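Local coordinates for hypothetical conserved protein (Geobacillus kaustophilus, PDB 2QYH) that is of unknown function but belongs to the haloacid dehalogenase-like hydrolases and may be a magnesium-binding phosphatase, at residues A89-V102 and L148-Y162. Residues are numbered along the deposited sequence; the frame is centred on the assembly and turned at random.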
# COMPACT_ATOMS: atom_id res chain seq x y z
N ALA D 89 -9.75 -16.93 -25.95
CA ALA D 89 -10.98 -17.70 -26.11
C ALA D 89 -11.96 -17.43 -24.97
O ALA D 89 -13.14 -17.18 -25.20
CB ALA D 89 -10.66 -19.21 -26.17
N LEU D 90 -11.46 -17.50 -23.74
CA LEU D 90 -12.28 -17.26 -22.55
C LEU D 90 -12.92 -15.87 -22.61
O LEU D 90 -14.09 -15.71 -22.26
CB LEU D 90 -11.42 -17.37 -21.29
CG LEU D 90 -12.09 -17.90 -20.02
CD1 LEU D 90 -11.14 -17.77 -18.85
CD2 LEU D 90 -13.38 -17.15 -19.73
N THR D 91 -12.16 -14.88 -23.06
CA THR D 91 -12.66 -13.52 -23.15
C THR D 91 -13.79 -13.41 -24.18
O THR D 91 -14.85 -12.83 -23.91
CB THR D 91 -11.54 -12.53 -23.55
OG1 THR D 91 -10.43 -12.68 -22.65
CG2 THR D 91 -12.04 -11.09 -23.45
N GLU D 92 -13.56 -13.98 -25.36
CA GLU D 92 -14.57 -13.93 -26.41
C GLU D 92 -15.82 -14.68 -26.01
O GLU D 92 -16.93 -14.15 -26.11
CB GLU D 92 -14.00 -14.48 -27.72
CG GLU D 92 -13.13 -13.46 -28.45
CD GLU D 92 -12.32 -14.07 -29.57
OE1 GLU D 92 -12.89 -14.83 -30.38
OE2 GLU D 92 -11.10 -13.77 -29.65
N GLU D 93 -15.66 -15.92 -25.54
CA GLU D 93 -16.81 -16.71 -25.13
C GLU D 93 -17.58 -16.01 -24.01
O GLU D 93 -18.81 -15.91 -24.07
CB GLU D 93 -16.37 -18.11 -24.68
CG GLU D 93 -17.52 -18.99 -24.21
CD GLU D 93 -17.12 -20.44 -23.99
OE1 GLU D 93 -17.89 -21.18 -23.33
OE2 GLU D 93 -16.04 -20.85 -24.47
N ALA D 94 -16.87 -15.52 -23.00
CA ALA D 94 -17.49 -14.83 -21.88
C ALA D 94 -18.20 -13.55 -22.33
O ALA D 94 -19.29 -13.23 -21.85
CB ALA D 94 -16.44 -14.50 -20.82
N HIS D 95 -17.56 -12.81 -23.24
CA HIS D 95 -18.13 -11.57 -23.76
C HIS D 95 -19.48 -11.85 -24.42
O HIS D 95 -20.39 -11.02 -24.39
CB HIS D 95 -17.16 -10.95 -24.78
CG HIS D 95 -17.69 -9.72 -25.44
ND1 HIS D 95 -18.77 -9.73 -26.30
CD2 HIS D 95 -17.29 -8.42 -25.37
CE1 HIS D 95 -19.02 -8.50 -26.72
NE2 HIS D 95 -18.13 -7.69 -26.17
N LYS D 96 -19.61 -13.04 -25.01
CA LYS D 96 -20.84 -13.44 -25.67
C LYS D 96 -21.99 -13.51 -24.66
O LYS D 96 -23.14 -13.27 -25.01
CB LYS D 96 -20.67 -14.81 -26.33
CG LYS D 96 -19.60 -14.86 -27.40
CD LYS D 96 -19.55 -16.23 -28.05
CE LYS D 96 -18.33 -16.38 -28.96
NZ LYS D 96 -18.27 -15.34 -30.02
N ASN D 97 -21.66 -13.84 -23.41
CA ASN D 97 -22.69 -13.93 -22.38
C ASN D 97 -22.79 -12.66 -21.52
O ASN D 97 -23.50 -12.64 -20.53
CB ASN D 97 -22.42 -15.13 -21.47
CG ASN D 97 -22.51 -16.44 -22.22
OD1 ASN D 97 -23.45 -16.67 -22.98
ND2 ASN D 97 -21.53 -17.32 -22.00
N GLY D 98 -22.08 -11.62 -21.93
CA GLY D 98 -22.10 -10.37 -21.19
C GLY D 98 -21.32 -10.43 -19.88
O GLY D 98 -21.52 -9.60 -18.99
N HIS D 99 -20.44 -11.41 -19.77
CA HIS D 99 -19.60 -11.54 -18.59
C HIS D 99 -18.24 -10.92 -18.89
O HIS D 99 -17.54 -11.34 -19.82
CB HIS D 99 -19.44 -13.00 -18.22
CG HIS D 99 -20.74 -13.67 -17.92
ND1 HIS D 99 -21.12 -14.87 -18.50
CD2 HIS D 99 -21.75 -13.32 -17.09
CE1 HIS D 99 -22.31 -15.22 -18.04
NE2 HIS D 99 -22.71 -14.30 -17.18
N PRO D 100 -17.85 -9.90 -18.12
CA PRO D 100 -16.55 -9.27 -18.36
C PRO D 100 -15.46 -9.96 -17.56
O PRO D 100 -15.73 -10.80 -16.69
CB PRO D 100 -16.78 -7.84 -17.90
CG PRO D 100 -17.63 -8.06 -16.67
CD PRO D 100 -18.62 -9.15 -17.10
N LEU D 101 -14.22 -9.61 -17.89
CA LEU D 101 -13.06 -10.14 -17.19
C LEU D 101 -12.14 -8.99 -16.84
O LEU D 101 -12.28 -7.89 -17.36
CB LEU D 101 -12.26 -11.12 -18.05
CG LEU D 101 -12.84 -12.47 -18.45
CD1 LEU D 101 -14.07 -12.28 -19.33
CD2 LEU D 101 -11.77 -13.24 -19.19
N VAL D 102 -11.21 -9.26 -15.94
CA VAL D 102 -10.22 -8.28 -15.56
C VAL D 102 -8.90 -9.02 -15.69
O VAL D 102 -8.75 -10.12 -15.17
CB VAL D 102 -10.43 -7.76 -14.12
CG1 VAL D 102 -9.16 -7.07 -13.61
CG2 VAL D 102 -11.59 -6.76 -14.09
N LEU D 148 -13.16 -13.35 -13.71
CA LEU D 148 -14.34 -13.54 -14.54
C LEU D 148 -15.52 -13.07 -13.71
O LEU D 148 -15.68 -13.49 -12.56
CB LEU D 148 -14.53 -15.01 -14.89
CG LEU D 148 -15.80 -15.35 -15.68
CD1 LEU D 148 -15.75 -14.68 -17.05
CD2 LEU D 148 -15.91 -16.85 -15.85
N PHE D 149 -16.34 -12.20 -14.28
CA PHE D 149 -17.48 -11.71 -13.55
C PHE D 149 -18.79 -12.33 -14.01
O PHE D 149 -19.34 -11.97 -15.05
CB PHE D 149 -17.53 -10.19 -13.62
CG PHE D 149 -16.32 -9.53 -13.04
CD1 PHE D 149 -15.15 -9.41 -13.79
CD2 PHE D 149 -16.33 -9.07 -11.72
CE1 PHE D 149 -14.01 -8.86 -13.23
CE2 PHE D 149 -15.19 -8.51 -11.16
CZ PHE D 149 -14.02 -8.41 -11.91
N CYS D 150 -19.27 -13.27 -13.20
CA CYS D 150 -20.51 -13.98 -13.44
C CYS D 150 -20.86 -14.66 -12.13
O CYS D 150 -20.00 -14.80 -11.25
CB CYS D 150 -20.32 -15.05 -14.53
SG CYS D 150 -19.51 -16.56 -13.97
N ARG D 151 -22.12 -15.08 -12.00
CA ARG D 151 -22.59 -15.74 -10.79
C ARG D 151 -22.31 -17.24 -10.84
O ARG D 151 -22.04 -17.79 -11.91
CB ARG D 151 -24.08 -15.47 -10.59
CG ARG D 151 -24.40 -14.00 -10.36
CD ARG D 151 -25.90 -13.72 -10.40
NE ARG D 151 -26.19 -12.31 -10.18
CZ ARG D 151 -26.07 -11.69 -9.01
NH1 ARG D 151 -25.67 -12.36 -7.93
NH2 ARG D 151 -26.35 -10.39 -8.91
N ALA D 152 -22.37 -17.89 -9.68
CA ALA D 152 -22.10 -19.32 -9.59
C ALA D 152 -23.01 -20.16 -10.49
O ALA D 152 -22.63 -21.25 -10.93
CB ALA D 152 -22.22 -19.77 -8.13
N GLU D 153 -24.21 -19.65 -10.77
CA GLU D 153 -25.17 -20.35 -11.61
C GLU D 153 -24.74 -20.34 -13.08
O GLU D 153 -25.20 -21.17 -13.86
CB GLU D 153 -26.55 -19.69 -11.51
CG GLU D 153 -27.11 -19.61 -10.10
CD GLU D 153 -26.33 -18.66 -9.20
OE1 GLU D 153 -26.26 -17.46 -9.53
OE2 GLU D 153 -25.80 -19.12 -8.17
N GLU D 154 -23.84 -19.43 -13.44
CA GLU D 154 -23.39 -19.31 -14.82
C GLU D 154 -22.00 -19.87 -15.15
O GLU D 154 -21.63 -19.97 -16.32
CB GLU D 154 -23.43 -17.83 -15.23
CG GLU D 154 -24.70 -17.11 -14.83
CD GLU D 154 -24.58 -15.60 -14.98
OE1 GLU D 154 -23.83 -14.97 -14.19
OE2 GLU D 154 -25.24 -15.04 -15.88
N GLU D 155 -21.24 -20.25 -14.12
CA GLU D 155 -19.88 -20.75 -14.32
C GLU D 155 -19.69 -22.13 -14.97
O GLU D 155 -18.72 -22.34 -15.70
CB GLU D 155 -19.12 -20.72 -12.99
CG GLU D 155 -19.73 -21.58 -11.91
CD GLU D 155 -19.05 -21.41 -10.56
OE1 GLU D 155 -18.96 -20.25 -10.09
OE2 GLU D 155 -18.62 -22.42 -9.97
N GLU D 156 -20.61 -23.06 -14.72
CA GLU D 156 -20.52 -24.42 -15.28
C GLU D 156 -19.84 -24.51 -16.66
O GLU D 156 -18.84 -25.21 -16.82
CB GLU D 156 -21.91 -25.06 -15.34
CG GLU D 156 -21.96 -26.39 -16.10
CD GLU D 156 -21.20 -27.50 -15.41
OE1 GLU D 156 -20.01 -27.30 -15.09
OE2 GLU D 156 -21.79 -28.58 -15.19
N PRO D 157 -20.39 -23.81 -17.67
CA PRO D 157 -19.81 -23.84 -19.02
C PRO D 157 -18.32 -23.53 -19.04
O PRO D 157 -17.52 -24.32 -19.55
CB PRO D 157 -20.63 -22.79 -19.76
CG PRO D 157 -21.96 -22.87 -19.09
CD PRO D 157 -21.58 -22.94 -17.63
N TYR D 158 -17.95 -22.37 -18.49
CA TYR D 158 -16.55 -21.93 -18.44
C TYR D 158 -15.68 -23.00 -17.80
O TYR D 158 -14.63 -23.37 -18.34
CB TYR D 158 -16.45 -20.64 -17.63
CG TYR D 158 -17.25 -19.50 -18.22
CD1 TYR D 158 -16.92 -18.97 -19.46
CD2 TYR D 158 -18.32 -18.95 -17.52
CE1 TYR D 158 -17.66 -17.92 -20.01
CE2 TYR D 158 -19.07 -17.90 -18.06
CZ TYR D 158 -18.72 -17.39 -19.31
OH TYR D 158 -19.44 -16.35 -19.85
N VAL D 159 -16.11 -23.49 -16.65
CA VAL D 159 -15.39 -24.53 -15.93
C VAL D 159 -15.17 -25.72 -16.85
O VAL D 159 -14.06 -26.24 -16.96
CB VAL D 159 -16.20 -25.01 -14.69
CG1 VAL D 159 -15.50 -26.19 -14.02
CG2 VAL D 159 -16.38 -23.87 -13.70
N ARG D 160 -16.24 -26.12 -17.53
CA ARG D 160 -16.26 -27.25 -18.46
C ARG D 160 -15.48 -27.04 -19.76
O ARG D 160 -14.76 -27.94 -20.20
CB ARG D 160 -17.71 -27.58 -18.82
CG ARG D 160 -18.04 -29.06 -18.87
CD ARG D 160 -18.35 -29.59 -17.48
NE ARG D 160 -17.15 -29.82 -16.68
CZ ARG D 160 -17.15 -29.95 -15.36
NH1 ARG D 160 -18.29 -29.87 -14.68
NH2 ARG D 160 -16.02 -30.17 -14.72
N ASN D 161 -15.63 -25.87 -20.37
CA ASN D 161 -14.95 -25.60 -21.63
C ASN D 161 -13.49 -25.19 -21.51
O ASN D 161 -12.78 -25.15 -22.51
CB ASN D 161 -15.68 -24.51 -22.42
CG ASN D 161 -17.13 -24.87 -22.72
OD1 ASN D 161 -17.45 -26.03 -22.97
ND2 ASN D 161 -18.00 -23.87 -22.71
N TYR D 162 -13.05 -24.90 -20.29
CA TYR D 162 -11.67 -24.48 -20.10
C TYR D 162 -10.97 -25.21 -18.97
O TYR D 162 -10.70 -24.63 -17.92
CB TYR D 162 -11.62 -22.97 -19.86
CG TYR D 162 -12.08 -22.18 -21.05
CD1 TYR D 162 -11.19 -21.80 -22.05
CD2 TYR D 162 -13.43 -21.83 -21.19
CE1 TYR D 162 -11.63 -21.09 -23.16
CE2 TYR D 162 -13.87 -21.13 -22.30
CZ TYR D 162 -12.97 -20.76 -23.28
OH TYR D 162 -13.41 -20.04 -24.37
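H99 and Y158 meet at the heart of the contact, in the alpha/beta cap domain expected of a Cof-type HAD hydrolase, where helix segments 89-96 and 156-161 run roughly antiparallel (156°) on one face of an antiparallel sheet. The imidazole is gripped at two points of its edge: H99 ND1 is hydrogen-bonded to Y158 OH at 2.6 Å, either a possible donor, while H99 NE2 donates a hydrogen bond of 2.9 Å to E154 OE2. That carboxylate stands almost perpendicular to the ring, 86° between planes, and is met from above its own plane; its OE1 is tied to R151 N. C150 CB covers one imidazole face and N97 O the other; edge bonds and covered faces together fix the ring's rotation. N97 ND2 adds a nearly straight bond to Y158 OH.

Further along the helices, L90 sets CG over the centre of the Y162 ring, 4.2 Å from its centroid. E93, extended with CG anti to the backbone N (chi1 179°), reaches past that ring: OE1 takes N161 ND2 on its syn lone pair, and OE2 takes Y162 OH from the anti side, tilted out of the carboxylate plane. Beneath, L148 CD1 packs on A94 and L101, and CD2 covers a face of Y158. Next to the antiparallel, non-hydrogen-bonded pair L101-L148, F149 N donates to P100 O at 2.9 Å, and V102 CG2 touches F149 CE1.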